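Side-chain contacts in 2-Keto-3-deoxy-(6-phospho-)gluconate aldolase (Thermoproteus tenax, PDB 2R91), which belongs to the dihydrodipicolinate synthetase family of TIM-barrel aldolases and is assembled from four protein chains: residues Ile3-Ile8 with Lys26-Lys31; Arg235-Ala240 with Lys270-Ala275. All blocks are in the same frame, centred on the assembly; numbering follows the deposited sequence.

Contact 1. Residues Ile3-Ile8 with Lys26-Lys31; sequences IVAPVI and KNITSK
Ala5 and Val7 meet Ile28 in the first beta-alpha unit of the TIM barrel, where helix 18-30 packs against strand 2-6 in the crossover to strand 35-38; Ala5 lies on that strand and Val7 two residues further along the chain. One methyl does all the reaching: Ile28 CD1 comes within 3.8 Å of Ala5 CB and, more loosely, 4.4 Å of Val7 CG2. The gap between backbones is wide, with the CA atoms of Ala5 and Ile28 8.3 Å apart, and the isoleucine branch spans it. Its CG1 is flanked by both main-chain neighbours of CA (chi1 73°), while the extended second torsion (chi2 -172°) carries CD1 outward to the strand. Ala5 and Val7 both direct their beta carbons toward the helix; Pro6, between them, points away from it. The same strand is tied to its neighbour by backbone hydrogen bonds from Ala5 to Val35 and Phe37, and Val7 also rests on Phe21, His24 and Val25 of helix 18-30. All three touching residues are buried, and the contact is apolar, with no hydrogen bond from one segment to the other. On the same helical turn as Ile28, Ser30 OG donates to Asn27 O at 2.6 Å, on a lone pair in the carbonyl plane, with a C=O...OG angle of 132°.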
# COMPACT_ATOMS: atom_id res chain seq x y z
N ILE A 3 -6.79 -3.90 -31.06
CA ILE A 3 -6.23 -2.69 -30.51
C ILE A 3 -7.42 -1.77 -30.22
O ILE A 3 -8.15 -1.36 -31.14
CB ILE A 3 -5.26 -2.05 -31.50
CG1 ILE A 3 -4.04 -2.99 -31.67
CG2 ILE A 3 -4.81 -0.65 -30.97
CD1 ILE A 3 -3.05 -2.64 -32.81
N VAL A 4 -7.63 -1.49 -28.94
CA VAL A 4 -8.74 -0.62 -28.54
C VAL A 4 -8.15 0.69 -28.05
O VAL A 4 -7.26 0.70 -27.20
CB VAL A 4 -9.57 -1.26 -27.41
CG1 VAL A 4 -10.79 -0.36 -27.02
CG2 VAL A 4 -10.01 -2.68 -27.74
N ALA A 5 -8.59 1.81 -28.60
CA ALA A 5 -8.08 3.09 -28.15
C ALA A 5 -8.99 3.72 -27.09
O ALA A 5 -10.14 4.02 -27.38
CB ALA A 5 -7.93 4.02 -29.32
N PRO A 6 -8.45 3.96 -25.87
CA PRO A 6 -9.18 4.76 -24.87
C PRO A 6 -8.91 6.19 -25.29
O PRO A 6 -7.91 6.82 -24.89
CB PRO A 6 -8.50 4.36 -23.53
CG PRO A 6 -7.01 4.11 -23.95
CD PRO A 6 -7.08 3.58 -25.41
N VAL A 7 -9.78 6.69 -26.17
CA VAL A 7 -9.54 7.91 -26.90
C VAL A 7 -9.58 9.14 -26.01
O VAL A 7 -10.37 9.21 -25.06
CB VAL A 7 -10.53 8.01 -28.10
CG1 VAL A 7 -11.98 8.26 -27.58
CG2 VAL A 7 -10.07 9.07 -29.11
N ILE A 8 -8.71 10.11 -26.31
CA ILE A 8 -8.74 11.39 -25.62
C ILE A 8 -10.03 12.16 -25.95
O ILE A 8 -10.56 12.05 -27.05
CB ILE A 8 -7.52 12.29 -25.97
CG1 ILE A 8 -7.35 12.40 -27.49
CG2 ILE A 8 -6.21 11.74 -25.29
CD1 ILE A 8 -6.30 13.42 -27.96
N LYS A 26 -10.61 9.20 -36.86
CA LYS A 26 -10.50 8.66 -38.20
C LYS A 26 -9.03 8.36 -38.55
O LYS A 26 -8.74 7.37 -39.22
CB LYS A 26 -11.14 9.62 -39.21
CG LYS A 26 -12.69 9.67 -39.05
CD LYS A 26 -13.28 10.91 -39.76
CE LYS A 26 -14.75 11.16 -39.35
NZ LYS A 26 -15.20 12.53 -39.81
N ASN A 27 -8.12 9.21 -38.09
CA ASN A 27 -6.69 8.91 -38.25
C ASN A 27 -6.29 7.61 -37.54
O ASN A 27 -5.73 6.68 -38.15
CB ASN A 27 -5.81 10.05 -37.73
CG ASN A 27 -4.33 9.72 -37.83
OD1 ASN A 27 -3.82 9.49 -38.92
ND2 ASN A 27 -3.63 9.66 -36.68
N ILE A 28 -6.57 7.50 -36.25
CA ILE A 28 -6.05 6.33 -35.54
C ILE A 28 -6.71 5.03 -35.99
O ILE A 28 -6.09 3.98 -36.02
CB ILE A 28 -6.05 6.53 -33.99
CG1 ILE A 28 -7.49 6.45 -33.42
CG2 ILE A 28 -5.37 7.87 -33.65
CD1 ILE A 28 -7.59 6.83 -31.90
N THR A 29 -7.99 5.07 -36.38
CA THR A 29 -8.61 3.84 -36.87
C THR A 29 -8.03 3.47 -38.26
O THR A 29 -8.00 2.31 -38.63
CB THR A 29 -10.17 3.92 -36.93
OG1 THR A 29 -10.53 5.05 -37.70
CG2 THR A 29 -10.77 4.08 -35.52
N SER A 30 -7.54 4.45 -39.01
CA SER A 30 -6.85 4.14 -40.26
C SER A 30 -5.48 3.45 -40.04
O SER A 30 -4.94 2.80 -40.94
CB SER A 30 -6.67 5.37 -41.13
OG SER A 30 -5.53 6.13 -40.72
N LYS A 31 -4.93 3.61 -38.84
CA LYS A 31 -3.60 3.14 -38.52
C LYS A 31 -3.60 1.91 -37.63
O LYS A 31 -2.57 1.56 -37.06
CB LYS A 31 -2.78 4.26 -37.88
CG LYS A 31 -2.43 5.35 -38.88
CD LYS A 31 -1.42 6.33 -38.37
CE LYS A 31 -1.20 7.43 -39.36
NZ LYS A 31 -0.10 8.33 -38.94

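Contact 2. Residues Arg235-Ala240 with Lys270-Ala275; sequences RHIGYA and KAWLRA
Ile237 and His236, in the C-terminal part of helix 217-237, meet Leu273 and Trp272 of helix 267-276 on the outside of the barrel, each segment offering two successive side chains. Ile237 sends its two branches to different partners. A chi1 of 50° followed by an extended chi2 sends the longer branch to Leu273, where CD1 of Ile237 touches CB at 3.8 Å and CD2 at 4.0 Å. The other branch, CG2, approaches the six-membered ring of the indole, 3.9 Å from Trp272 CE3. With CG trans to the backbone N (chi1 179°), the indole of Trp272 extends toward helix 217-237, and its far rim meets the imidazole. There His236 ND1 lies 3.6 Å from Trp272 CH2, which stands at the edge of the histidine ring, near its plane. The imidazole and the six-membered ring are inclined to each other, planes at 49° and centroids 5.4 Å apart. Leu273 continues inward onto Ala242 and Leu246 of helix 239-251, whereas His236 and Trp272 are exposed. Gly238, with positive phi, makes the bend between helices 217-237 and 239-251. Without a hydrogen bond across it, the contact implies cohesion by van der Waals packing, graded from an aliphatic inner side to an aromatic pair at the surface.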
# COMPACT_ATOMS: atom_id res chain seq x y z
N ARG A 235 5.20 10.71 -18.36
CA ARG A 235 4.77 10.61 -16.97
C ARG A 235 5.45 11.66 -16.15
O ARG A 235 4.93 12.14 -15.15
CB ARG A 235 5.09 9.23 -16.39
CG ARG A 235 4.26 8.08 -16.94
CD ARG A 235 4.29 6.99 -15.88
NE ARG A 235 3.92 5.63 -16.27
CZ ARG A 235 2.72 5.22 -16.69
NH1 ARG A 235 1.70 6.09 -16.90
NH2 ARG A 235 2.55 3.92 -16.94
N HIS A 236 6.65 12.03 -16.58
CA HIS A 236 7.43 13.00 -15.85
C HIS A 236 6.72 14.37 -15.77
O HIS A 236 6.80 15.05 -14.74
CB HIS A 236 8.89 13.05 -16.40
CG HIS A 236 9.83 13.79 -15.52
ND1 HIS A 236 10.55 14.89 -15.96
CD2 HIS A 236 10.14 13.62 -14.21
CE1 HIS A 236 11.26 15.37 -14.95
NE2 HIS A 236 11.03 14.63 -13.88
N ILE A 237 5.99 14.78 -16.82
CA ILE A 237 5.30 16.10 -16.80
C ILE A 237 3.79 16.09 -16.57
O ILE A 237 3.15 17.14 -16.68
CB ILE A 237 5.52 16.91 -18.08
CG1 ILE A 237 5.21 16.03 -19.30
CG2 ILE A 237 6.90 17.58 -18.11
CD1 ILE A 237 5.29 16.78 -20.54
N GLY A 238 3.21 14.92 -16.30
CA GLY A 238 1.76 14.85 -16.14
C GLY A 238 1.21 14.06 -17.32
O GLY A 238 0.89 14.63 -18.36
N TYR A 239 1.10 12.75 -17.14
CA TYR A 239 0.83 11.85 -18.26
C TYR A 239 -0.46 12.22 -19.00
O TYR A 239 -0.47 12.29 -20.23
CB TYR A 239 0.76 10.39 -17.81
CG TYR A 239 0.67 9.50 -19.02
CD1 TYR A 239 1.77 9.34 -19.84
CD2 TYR A 239 -0.54 8.87 -19.38
CE1 TYR A 239 1.72 8.57 -20.99
CE2 TYR A 239 -0.61 8.08 -20.52
CZ TYR A 239 0.53 7.94 -21.32
OH TYR A 239 0.50 7.19 -22.45
N ALA A 240 -1.53 12.46 -18.25
CA ALA A 240 -2.88 12.63 -18.87
C ALA A 240 -2.90 13.84 -19.81
O ALA A 240 -3.41 13.75 -20.94
CB ALA A 240 -3.96 12.75 -17.76
N LYS A 270 5.52 21.44 -23.05
CA LYS A 270 5.43 20.93 -24.41
C LYS A 270 6.80 20.90 -25.10
O LYS A 270 7.14 19.92 -25.75
CB LYS A 270 4.46 21.78 -25.24
CG LYS A 270 3.00 21.56 -24.89
CD LYS A 270 2.15 22.53 -25.71
CE LYS A 270 0.69 22.44 -25.35
NZ LYS A 270 -0.07 23.36 -26.28
N ALA A 271 7.57 21.98 -24.98
CA ALA A 271 8.90 22.00 -25.62
C ALA A 271 9.81 20.91 -25.03
O ALA A 271 10.52 20.21 -25.77
CB ALA A 271 9.53 23.42 -25.47
N TRP A 272 9.78 20.76 -23.72
CA TRP A 272 10.60 19.74 -23.04
C TRP A 272 10.22 18.34 -23.53
O TRP A 272 11.07 17.48 -23.81
CB TRP A 272 10.47 19.86 -21.51
CG TRP A 272 11.30 18.81 -20.80
CD1 TRP A 272 12.61 18.94 -20.39
CD2 TRP A 272 10.91 17.45 -20.48
NE1 TRP A 272 13.03 17.77 -19.81
CE2 TRP A 272 12.03 16.84 -19.86
CE3 TRP A 272 9.72 16.72 -20.62
CZ2 TRP A 272 12.00 15.52 -19.39
CZ3 TRP A 272 9.69 15.41 -20.18
CH2 TRP A 272 10.83 14.81 -19.56
N LEU A 273 8.92 18.08 -23.64
CA LEU A 273 8.50 16.75 -24.09
C LEU A 273 8.90 16.46 -25.51
O LEU A 273 9.30 15.34 -25.82
CB LEU A 273 6.96 16.60 -23.94
CG LEU A 273 6.37 15.22 -24.22
CD1 LEU A 273 6.91 14.17 -23.23
CD2 LEU A 273 4.79 15.33 -24.19
N ARG A 274 8.77 17.44 -26.40
CA ARG A 274 9.14 17.24 -27.80
C ARG A 274 10.61 16.81 -27.90
O ARG A 274 10.94 15.90 -28.65
CB ARG A 274 8.94 18.50 -28.63
CG ARG A 274 7.48 18.95 -28.82
CD ARG A 274 7.45 20.43 -29.29
NE ARG A 274 6.12 21.03 -29.20
CZ ARG A 274 5.88 22.33 -29.01
NH1 ARG A 274 6.90 23.19 -28.84
NH2 ARG A 274 4.61 22.77 -28.98
N ALA A 275 11.47 17.45 -27.12
CA ALA A 275 12.90 17.09 -27.13
C ALA A 275 13.13 15.74 -26.46
O ALA A 275 13.97 14.92 -26.89
CB ALA A 275 13.71 18.18 -26.41

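Along the chain the two contacts come in series: contact 1 closes within the first strand and helix of the barrel, and contact 2 opens some two hundred residues later among the C-terminal helices. Their centres lie about 21 Å apart and their nearest atoms about 6 Å, without touching. They share no helix or strand, yet helix 239-251 connects them: it starts within contact 2, and Gln251 at its other end accepts hydrogen bonds from Asn27 and Lys31 of contact 1. One contact thus joins barrel strand to barrel helix in the buried layer between the barrel strands and the surrounding helices, while the other fastens helix to helix on the periphery.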